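Local coordinates for putative laminarinase (Phanerochaete chrysosporium, PDB 2W39), which probably hydrolyses the glycosidic bonds of beta-glucans such as laminarin and lichenin, at residues Phe87-Met92 and Trp289-Val294; Thr171-Gly176 and Val198-Arg203; Glu6-Gly11 and Ser293-Gln298. All blocks are in the same frame, centred on the assembly; numbering follows the deposited sequence.

Contact 1 (Phe87-Met92 and Trp289-Val294); sequences FDVRHM and WDIASV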
loop_
_atom_site.group_PDB
_atom_site.type_symbol
_atom_site.label_atom_id
_atom_site.label_comp_id
_atom_site.label_asym_id
_atom_site.label_seq_id
_atom_site.Cartn_x
_atom_site.Cartn_y
_atom_site.Cartn_z
ATOM N N PHE A 87 -3.050 1.341 9.735
ATOM C CA PHE A 87 -1.799 0.609 9.547
ATOM C C PHE A 87 -0.713 1.290 10.368
ATOM O O PHE A 87 -0.387 2.447 10.111
ATOM C CB PHE A 87 -1.370 0.619 8.056
ATOM C CG PHE A 87 -2.376 0.024 7.097
ATOM C CD1 PHE A 87 -2.162 -1.231 6.536
ATOM C CD2 PHE A 87 -3.523 0.723 6.746
ATOM C CE1 PHE A 87 -3.089 -1.777 5.638
ATOM C CE2 PHE A 87 -4.460 0.170 5.855
ATOM C CZ PHE A 87 -4.251 -1.079 5.312
ATOM N N ASP A 88 -0.179 0.572 11.351
ATOM C CA ASP A 88 0.926 1.069 12.188
ATOM C C ASP A 88 2.184 0.418 11.626
ATOM O O ASP A 88 2.400 -0.782 11.824
ATOM C CB ASP A 88 0.682 0.718 13.662
ATOM C CG ASP A 88 1.761 1.227 14.587
ATOM O OD1 ASP A 88 2.778 1.756 14.117
ATOM O OD2 ASP A 88 1.582 1.073 15.810
ATOM N N VAL A 89 2.970 1.195 10.883
ATOM C CA VAL A 89 4.037 0.652 10.042
ATOM C C VAL A 89 5.387 1.190 10.511
ATOM O O VAL A 89 5.631 2.393 10.472
ATOM C CB VAL A 89 3.823 1.040 8.572
ATOM C CG1 VAL A 89 4.939 0.456 7.714
ATOM C CG2 VAL A 89 2.441 0.568 8.066
ATOM N N ARG A 90 6.254 0.290 10.960
ATOM C CA ARG A 90 7.596 0.655 11.424
ATOM C C ARG A 90 8.558 0.874 10.251
ATOM O O ARG A 90 9.475 1.686 10.351
ATOM C CB ARG A 90 8.165 -0.420 12.358
ATOM C CG ARG A 90 7.293 -0.675 13.581
ATOM C CD ARG A 90 8.046 -1.559 14.583
ATOM N NE ARG A 90 7.226 -1.972 15.725
ATOM C CZ ARG A 90 6.644 -3.158 15.859
ATOM N NH1 ARG A 90 6.725 -4.079 14.911
ATOM N NH2 ARG A 90 5.953 -3.419 16.962
ATOM N N HIS A 91 8.384 0.111 9.168
ATOM C CA HIS A 91 9.331 0.087 8.057
ATOM C C HIS A 91 8.569 -0.356 6.815
ATOM O O HIS A 91 7.701 -1.229 6.897
ATOM C CB HIS A 91 10.451 -0.916 8.365
ATOM C CG HIS A 91 11.671 -0.798 7.499
ATOM N ND1 HIS A 91 11.796 -1.442 6.282
ATOM C CD2 HIS A 91 12.846 -0.155 7.707
ATOM C CE1 HIS A 91 13.000 -1.199 5.785
ATOM N NE2 HIS A 91 13.652 -0.415 6.627
ATOM N N MET A 92 8.889 0.242 5.673
ATOM C CA MET A 92 8.374 -0.235 4.389
ATOM C C MET A 92 9.549 -0.594 3.486
ATOM O O MET A 92 10.680 -0.149 3.704
ATOM C CB MET A 92 7.490 0.810 3.699
ATOM C CG MET A 92 8.245 2.003 3.119
ATOM S SD MET A 92 7.241 3.066 2.047
ATOM C CE MET A 92 6.097 3.791 3.254
ATOM N N TRP A 289 8.643 -4.909 4.799
ATOM C CA TRP A 289 7.661 -4.292 5.674
ATOM C C TRP A 289 7.909 -4.787 7.087
ATOM O O TRP A 289 8.147 -5.977 7.292
ATOM C CB TRP A 289 6.261 -4.760 5.280
ATOM C CG TRP A 289 5.706 -4.257 3.978
ATOM C CD1 TRP A 289 5.677 -4.922 2.781
ATOM C CD2 TRP A 289 5.038 -3.013 3.767
ATOM N NE1 TRP A 289 5.051 -4.143 1.821
ATOM C CE2 TRP A 289 4.632 -2.978 2.413
ATOM C CE3 TRP A 289 4.737 -1.922 4.598
ATOM C CZ2 TRP A 289 3.929 -1.897 1.872
ATOM C CZ3 TRP A 289 4.053 -0.835 4.046
ATOM C CH2 TRP A 289 3.660 -0.833 2.702
ATOM N N ASP A 290 7.801 -3.887 8.069
ATOM C CA ASP A 290 7.722 -4.256 9.490
ATOM C C ASP A 290 6.471 -3.552 9.984
ATOM O O ASP A 290 6.430 -2.307 10.031
ATOM C CB ASP A 290 8.989 -3.811 10.243
ATOM C CG ASP A 290 8.923 -4.075 11.742
ATOM O OD1 ASP A 290 7.832 -4.261 12.296
ATOM O OD2 ASP A 290 10.004 -4.061 12.385
ATOM N N ILE A 291 5.442 -4.340 10.274
ATOM C CA ILE A 291 4.125 -3.822 10.621
ATOM C C ILE A 291 3.822 -4.192 12.071
ATOM O O ILE A 291 3.936 -5.366 12.464
ATOM C CB ILE A 291 3.077 -4.376 9.645
ATOM C CG1 ILE A 291 3.325 -3.755 8.256
ATOM C CG2 ILE A 291 1.656 -4.081 10.135
ATOM C CD1 ILE A 291 2.665 -4.488 7.096
ATOM N N ALA A 292 3.488 -3.180 12.868
ATOM C CA ALA A 292 3.140 -3.371 14.274
ATOM C C ALA A 292 1.697 -3.846 14.441
ATOM O O ALA A 292 1.409 -4.672 15.325
ATOM C CB ALA A 292 3.369 -2.064 15.059
ATOM N N SER A 293 0.785 -3.319 13.618
ATOM C CA SER A 293 -0.614 -3.730 13.673
ATOM C C SER A 293 -1.333 -3.221 12.443
ATOM O O SER A 293 -0.942 -2.201 11.836
ATOM C CB SER A 293 -1.318 -3.186 14.924
ATOM O OG SER A 293 -1.291 -1.774 14.953
ATOM N N VAL A 294 -2.413 -3.921 12.102
ATOM C CA VAL A 294 -3.426 -3.404 11.179
ATOM C C VAL A 294 -4.759 -3.620 11.878
ATOM O O VAL A 294 -5.041 -4.739 12.318
ATOM C CB VAL A 294 -3.399 -4.080 9.795
ATOM C CG1 VAL A 294 -4.546 -3.566 8.925
ATOM C CG2 VAL A 294 -2.052 -3.837 9.099
HETATM O O HOH W 1 0.233 -0.970 16.929
#
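Arg90 and Asp290 meet where two antiparallel strands of the GH16 beta-sandwich are each broken by a classic beta bulge. Arg90 and His91 both face Asp290, while Ala292 and Ser293 both face Asp88; the chains turn their corners at Arg90 and Ala292. Asp290 O accepts two backbone donors, Arg90 N at 2.8 Å and His91 N at 3.2 Å. In the second bulge Ala292 N donates to Asp88 O at 2.8 Å, and Asp88 N bonds to Ser293 O.

The Arg90 side chain runs extended from CG to NE and sends NH1 to Asp290 OD1 at 2.8 Å. This salt bridge uses the syn lone pair of Asp290 OD1 and lies in the guanidinium plane, although the carboxylate is turned 68° from that plane. Asp290 presents the carboxylate by holding CG opposite its own backbone N (chi1 176°). The methyl of Ala292 covers one guanidinium face over its centre, CB standing 3.5 Å from Arg90 CZ. Asp50 O takes a further bond from Arg90 NH2, so two nitrogens fix the group's rotation.

The other side of the sheet, with Phe87, Val89, Ile291 and Val294, is apolar. Val294 CG1 makes a CH-pi contact over the Phe87 ring, while its CG2 touches Phe87 CD1 at 3.7 Å. The Trp289 indole takes Met92 CB over one face and Val89 CG1 at its edge, and its NE1 is held by Asn250 O. Phe87, Met92 and Trp289 reach Ile118 and Ile119 on strand 115-120, which also lines the sugar-binding cleft. Back on the polar side, Asp88 OD1 pairs with Arg203, leaving OD2 to accept from a water at 2.7 Å that also lies 2.6 Å from Ser293 OG.

Contact 2 (Thr171-Gly176 and Val198-Arg203); sequences TANSYG and VWFFPR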
loop_
_atom_site.group_PDB
_atom_site.type_symbol
_atom_site.label_atom_id
_atom_site.label_comp_id
_atom_site.label_asym_id
_atom_site.label_seq_id
_atom_site.Cartn_x
_atom_site.Cartn_y
_atom_site.Cartn_z
ATOM N N THR A 171 4.809 15.507 2.686
ATOM C CA THR A 171 6.135 15.382 3.313
ATOM C C THR A 171 6.935 14.209 2.772
ATOM O O THR A 171 6.390 13.165 2.395
ATOM C CB THR A 171 6.073 15.266 4.852
ATOM O OG1 THR A 171 5.447 14.029 5.214
ATOM C CG2 THR A 171 5.330 16.461 5.486
ATOM N N ALA A 172 8.258 14.365 2.777
ATOM C CA ALA A 172 9.160 13.306 2.337
ATOM C C ALA A 172 9.036 12.049 3.197
ATOM O O ALA A 172 9.128 10.928 2.678
ATOM C CB ALA A 172 10.586 13.786 2.325
ATOM N N ASN A 173 8.819 12.233 4.496
ATOM C CA ASN A 173 8.816 11.113 5.426
ATOM C C ASN A 173 7.543 10.274 5.355
ATOM O O ASN A 173 7.375 9.341 6.121
ATOM C CB ASN A 173 9.146 11.567 6.853
ATOM C CG ASN A 173 8.065 12.452 7.467
ATOM O OD1 ASN A 173 6.954 12.585 6.935
ATOM N ND2 ASN A 173 8.388 13.064 8.604
ATOM N N SER A 174 6.676 10.590 4.392
ATOM C CA SER A 174 5.559 9.721 4.045
ATOM C C SER A 174 5.972 8.447 3.334
ATOM O O SER A 174 5.153 7.522 3.226
ATOM C CB SER A 174 4.565 10.475 3.153
ATOM O OG SER A 174 5.125 10.816 1.878
ATOM N N TYR A 175 7.212 8.367 2.839
ATOM C CA TYR A 175 7.560 7.249 1.974
ATOM C C TYR A 175 9.058 6.966 1.983
ATOM O O TYR A 175 9.874 7.871 2.186
ATOM C CB TYR A 175 7.117 7.573 0.515
ATOM C CG TYR A 175 7.224 6.381 -0.390
ATOM C CD1 TYR A 175 6.230 5.398 -0.373
ATOM C CD2 TYR A 175 8.349 6.171 -1.186
ATOM C CE1 TYR A 175 6.349 4.229 -1.125
ATOM C CE2 TYR A 175 8.478 5.009 -1.953
ATOM C CZ TYR A 175 7.480 4.045 -1.907
ATOM O OH TYR A 175 7.582 2.886 -2.624
ATOM N N GLY A 176 9.405 5.709 1.737
ATOM C CA GLY A 176 10.747 5.371 1.296
ATOM C C GLY A 176 11.787 5.445 2.390
ATOM O O GLY A 176 11.477 5.357 3.587
ATOM N N VAL A 198 -7.562 9.480 3.294
ATOM C CA VAL A 198 -6.362 8.866 3.849
ATOM C C VAL A 198 -5.647 9.918 4.691
ATOM O O VAL A 198 -5.487 11.066 4.249
ATOM C CB VAL A 198 -5.399 8.345 2.749
ATOM C CG1 VAL A 198 -4.141 7.743 3.347
ATOM C CG2 VAL A 198 -6.076 7.323 1.844
ATOM N N TRP A 199 -5.203 9.500 5.876
ATOM C CA TRP A 199 -4.332 10.333 6.706
ATOM C C TRP A 199 -2.989 9.630 6.858
ATOM O O TRP A 199 -2.945 8.414 7.112
ATOM C CB TRP A 199 -4.881 10.487 8.121
ATOM C CG TRP A 199 -6.148 11.253 8.300
ATOM C CD1 TRP A 199 -6.266 12.543 8.738
ATOM C CD2 TRP A 199 -7.485 10.761 8.118
ATOM N NE1 TRP A 199 -7.598 12.893 8.824
ATOM C CE2 TRP A 199 -8.365 11.818 8.449
ATOM C CE3 TRP A 199 -8.022 9.523 7.721
ATOM C CZ2 TRP A 199 -9.761 11.674 8.407
ATOM C CZ3 TRP A 199 -9.397 9.383 7.675
ATOM C CH2 TRP A 199 -10.251 10.451 8.015
ATOM N N PHE A 200 -1.907 10.403 6.766
ATOM C CA PHE A 200 -0.603 9.947 7.183
ATOM C C PHE A 200 -0.118 10.756 8.375
ATOM O O PHE A 200 -0.141 11.979 8.321
ATOM C CB PHE A 200 0.434 10.104 6.062
ATOM C CG PHE A 200 1.822 9.816 6.540
ATOM C CD1 PHE A 200 2.131 8.562 7.074
ATOM C CD2 PHE A 200 2.797 10.809 6.551
ATOM C CE1 PHE A 200 3.394 8.297 7.569
ATOM C CE2 PHE A 200 4.081 10.519 7.071
ATOM C CZ PHE A 200 4.340 9.271 7.559
ATOM N N PHE A 201 0.359 10.073 9.418
ATOM C CA PHE A 201 1.038 10.707 10.555
ATOM C C PHE A 201 2.398 10.067 10.752
ATOM O O PHE A 201 2.483 8.868 10.966
ATOM C CB PHE A 201 0.219 10.583 11.840
ATOM C CG PHE A 201 -1.039 11.383 11.796
ATOM C CD1 PHE A 201 -2.232 10.803 11.398
ATOM C CD2 PHE A 201 -1.018 12.742 12.082
ATOM C CE1 PHE A 201 -3.395 11.565 11.303
ATOM C CE2 PHE A 201 -2.170 13.493 11.998
ATOM C CZ PHE A 201 -3.354 12.907 11.606
ATOM N N PRO A 202 3.474 10.869 10.665
ATOM C CA PRO A 202 4.831 10.423 10.995
ATOM C C PRO A 202 4.939 9.813 12.393
ATOM O O PRO A 202 4.202 10.209 13.310
ATOM C CB PRO A 202 5.639 11.726 10.923
ATOM C CG PRO A 202 4.904 12.540 9.883
ATOM C CD PRO A 202 3.460 12.268 10.192
ATOM N N ARG A 203 5.870 8.876 12.558
ATOM C CA ARG A 203 6.089 8.244 13.855
ATOM C C ARG A 203 6.288 9.245 14.989
ATOM O O ARG A 203 5.831 9.014 16.121
ATOM C CB ARG A 203 7.327 7.356 13.764
ATOM C CG ARG A 203 7.680 6.623 15.051
ATOM C CD ARG A 203 6.613 5.619 15.470
ATOM N NE ARG A 203 6.338 4.666 14.387
ATOM C CZ ARG A 203 5.343 3.789 14.366
ATOM N NH1 ARG A 203 4.472 3.689 15.363
ATOM N NH2 ARG A 203 5.219 2.983 13.320
#
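Thr171-Ser174 wraps through a short 3-10 turn across Phe200 and Pro202 of strand 198-202, the CA atoms of Ser174 and Phe200 standing 6.9 Å apart, so the two segments meet through side chains and turn backbone and not by strand pairing. The Phe200 ring is the centre of it. With CG swung opposite the backbone N (chi1 172°), the ring rises from the strand into the turn. Ser174 CA comes over one face in a CH-pi contact, 3.5 Å from Phe200 CE2, and Pro202 N lies over the opposite face, toward the rim.

At the ring edge, in its plane, sits Asn173 OD1, 3.5 Å from Phe200 CE2; amide and ring are turned 70° from each other. The oxygen thus meets the weakly positive C-H rim and not the pi cloud. What holds it there is Thr171 OG1, which donates to Asn173 OD1 at 2.7 Å from well off the carbonyl plane. The same amide crosses the pyrrolidine of Pro202 at about a right angle, though Pro202 is modelled in two conformations and this touch is less certain.

Inside the turn, Ser174 OG donates to Thr171 O at 2.7 Å, and Ser174 N adds a longer bond to that same oxygen. Asn128 N gives a second partner to Ser174 OG, tying the turn to the 126-128 loop. Tyr187 of strand 185-191 lies against Phe200 and sends its hydroxyl to Ser174 O, while Phe179 of helix 176-181 also packs on Phe200. The turn therefore bridges that helix to strand 195-202, which runs between strands 185-191 and 229-232.

Contact 3 (Glu6-Gly11 and Ser293-Gln298); sequences EDNWVG and SVRVYQ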
loop_
_atom_site.group_PDB
_atom_site.type_symbol
_atom_site.label_atom_id
_atom_site.label_comp_id
_atom_site.label_asym_id
_atom_site.label_seq_id
_atom_site.Cartn_x
_atom_site.Cartn_y
_atom_site.Cartn_z
ATOM N N GLU A 6 -13.418 -4.026 14.435
ATOM C CA GLU A 6 -13.914 -5.169 13.670
ATOM C C GLU A 6 -12.845 -6.268 13.587
ATOM O O GLU A 6 -13.165 -7.452 13.664
ATOM C CB GLU A 6 -14.349 -4.685 12.272
ATOM C CG GLU A 6 -14.789 -5.745 11.287
ATOM C CD GLU A 6 -16.022 -6.513 11.711
ATOM O OE1 GLU A 6 -16.786 -6.060 12.577
ATOM O OE2 GLU A 6 -16.241 -7.597 11.133
ATOM N N ASP A 7 -11.590 -5.870 13.388
ATOM C CA ASP A 7 -10.454 -6.789 13.308
ATOM C C ASP A 7 -9.240 -6.136 13.912
ATOM O O ASP A 7 -8.974 -4.962 13.679
ATOM C CB ASP A 7 -10.146 -7.160 11.857
ATOM C CG ASP A 7 -11.257 -7.946 11.214
ATOM O OD1 ASP A 7 -11.404 -9.147 11.539
ATOM O OD2 ASP A 7 -11.998 -7.374 10.384
ATOM N N ASN A 8 -8.496 -6.916 14.678
ATOM C CA ASN A 8 -7.288 -6.458 15.303
ATOM C C ASN A 8 -6.191 -7.439 14.940
ATOM O O ASN A 8 -6.136 -8.540 15.507
ATOM C CB ASN A 8 -7.472 -6.412 16.825
ATOM C CG ASN A 8 -6.271 -5.825 17.530
ATOM O OD1 ASN A 8 -5.391 -5.238 16.898
ATOM N ND2 ASN A 8 -6.209 -6.002 18.844
ATOM N N TRP A 9 -5.329 -7.057 13.999
ATOM C CA TRP A 9 -4.307 -7.966 13.520
ATOM C C TRP A 9 -2.922 -7.542 13.971
ATOM O O TRP A 9 -2.438 -6.470 13.598
ATOM C CB TRP A 9 -4.370 -8.058 12.004
ATOM C CG TRP A 9 -5.698 -8.495 11.431
ATOM C CD1 TRP A 9 -6.482 -9.540 11.838
ATOM C CD2 TRP A 9 -6.360 -7.913 10.304
ATOM N NE1 TRP A 9 -7.593 -9.631 11.027
ATOM C CE2 TRP A 9 -7.536 -8.652 10.071
ATOM C CE3 TRP A 9 -6.080 -6.812 9.486
ATOM C CZ2 TRP A 9 -8.422 -8.344 9.039
ATOM C CZ3 TRP A 9 -6.948 -6.517 8.454
ATOM C CH2 TRP A 9 -8.115 -7.274 8.244
ATOM N N VAL A 10 -2.302 -8.403 14.773
ATOM C CA VAL A 10 -0.944 -8.206 15.263
ATOM C C VAL A 10 -0.194 -9.531 15.148
ATOM O O VAL A 10 -0.728 -10.590 15.507
ATOM C CB VAL A 10 -0.965 -7.761 16.752
ATOM C CG1 VAL A 10 0.448 -7.676 17.330
ATOM C CG2 VAL A 10 -1.692 -6.419 16.905
ATOM N N GLY A 11 1.039 -9.485 14.656
ATOM C CA GLY A 11 1.920 -10.662 14.702
ATOM C C GLY A 11 1.324 -11.892 14.055
ATOM O O GLY A 11 0.890 -11.852 12.907
ATOM N N SER A 293 0.785 -3.319 13.618
ATOM C CA SER A 293 -0.614 -3.730 13.673
ATOM C C SER A 293 -1.333 -3.221 12.443
ATOM O O SER A 293 -0.942 -2.201 11.836
ATOM C CB SER A 293 -1.318 -3.186 14.924
ATOM O OG SER A 293 -1.291 -1.774 14.953
ATOM N N VAL A 294 -2.413 -3.921 12.102
ATOM C CA VAL A 294 -3.426 -3.404 11.179
ATOM C C VAL A 294 -4.759 -3.620 11.878
ATOM O O VAL A 294 -5.041 -4.739 12.318
ATOM C CB VAL A 294 -3.399 -4.080 9.795
ATOM C CG1 VAL A 294 -4.546 -3.566 8.925
ATOM C CG2 VAL A 294 -2.052 -3.837 9.099
ATOM N N ARG A 295 -5.549 -2.556 12.019
ATOM C CA ARG A 295 -6.832 -2.632 12.694
ATOM C C ARG A 295 -7.898 -2.111 11.763
ATOM O O ARG A 295 -7.706 -1.113 11.066
ATOM C CB ARG A 295 -6.812 -1.821 13.989
ATOM C CG ARG A 295 -5.815 -2.414 14.993
ATOM C CD ARG A 295 -5.835 -1.774 16.365
ATOM N NE ARG A 295 -4.881 -2.469 17.246
ATOM C CZ ARG A 295 -3.714 -1.972 17.661
ATOM N NH1 ARG A 295 -3.335 -0.749 17.316
ATOM N NH2 ARG A 295 -2.921 -2.702 18.439
ATOM N N VAL A 296 -9.029 -2.801 11.761
ATOM C CA VAL A 296 -10.157 -2.388 10.943
ATOM C C VAL A 296 -11.334 -2.121 11.865
ATOM O O VAL A 296 -11.551 -2.861 12.829
ATOM C CB VAL A 296 -10.529 -3.452 9.901
ATOM C CG1 VAL A 296 -11.693 -2.953 9.040
ATOM C CG2 VAL A 296 -9.316 -3.784 9.019
ATOM N N TYR A 297 -12.076 -1.064 11.545
ATOM C CA TYR A 297 -13.236 -0.626 12.307
ATOM C C TYR A 297 -14.414 -0.523 11.355
ATOM O O TYR A 297 -14.268 -0.155 10.190
ATOM C CB TYR A 297 -12.984 0.763 12.902
ATOM C CG TYR A 297 -11.833 0.812 13.873
ATOM C CD1 TYR A 297 -10.515 0.865 13.419
ATOM C CD2 TYR A 297 -12.066 0.846 15.243
ATOM C CE1 TYR A 297 -9.459 0.922 14.321
ATOM C CE2 TYR A 297 -11.020 0.907 16.142
ATOM C CZ TYR A 297 -9.714 0.938 15.675
ATOM O OH TYR A 297 -8.652 1.009 16.561
ATOM N N GLN A 298 -15.608 -0.802 11.874
ATOM C CA GLN A 298 -16.860 -0.658 11.131
ATOM C C GLN A 298 -17.944 -0.137 12.051
ATOM O O GLN A 298 -18.970 0.335 11.549
ATOM C CB GLN A 298 -17.362 -1.999 10.622
ATOM C CG GLN A 298 -16.601 -2.569 9.487
ATOM C CD GLN A 298 -17.113 -3.942 9.055
ATOM O OE1 GLN A 298 -18.111 -4.485 9.563
ATOM N NE2 GLN A 298 -16.438 -4.494 8.119
ATOM O OXT GLN A 298 -17.800 -0.254 13.279
HETATM O O HOH W 2 -3.517 -5.113 19.947
#
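Glu6-Trp9 runs antiparallel to Ser293-Tyr297, the axes 4.7 Å apart at 176°, with a classic bulge where Glu6 N and Asp7 N both donate to Val296 O, the former at 2.7 Å. Val296 N answers to Asp7 O, and beyond the bulge two bonds join Trp9 with Val294.

Trp9 lays its benzo ring along the neighbouring valines: Val294 CG1 meets the edge at CE3, 3.6 Å away, and Val296 CG2 approaches CZ3 at 3.7 Å. Phe18 packs edge-to-face on the indole, and Asp7, on the same side, turns its carboxylate to Lys78 and Tyr80. On the other side, Arg295 NE donates to Asn8 OD1 at 2.8 Å, from well above the amide plane, and a water accepts from both Asn8 ND2 and Arg295 NH2. A leucine in place of Arg295 would probably leave Asn8 OD1 without this donor and the amide freer to turn. At the strand end the Glu6 carboxylate and Gln298 amide stack with planes 4° apart, while Glu6 OE2 is paired with Lys78.

The chemistry implies one face packed by indole and valines beside the Asp7 carboxylate, and a polar, water-bridged patch at Asn8 and Arg295 on the other.

Contacts 1 and 3 share strand 288-297, which lies between strands 83-89 and 2-9 over its second half; its first half also pairs with strand 51-55. Ser293 and Val294 serve both contacts, whose centres lie about 12 Å apart in the same antiparallel sheet. The chain's two ends are thereby brought side by side in one sheet of the sandwich. Contact 2 is nested along the chain inside both loops. Its centre is about 12 Å from that of contact 1 and about 20 Å from that of contact 3, farther across that sheet. The Asp88-Arg203 salt bridge ties contact 1 to contact 2, and Met92 SD lies beside Tyr175.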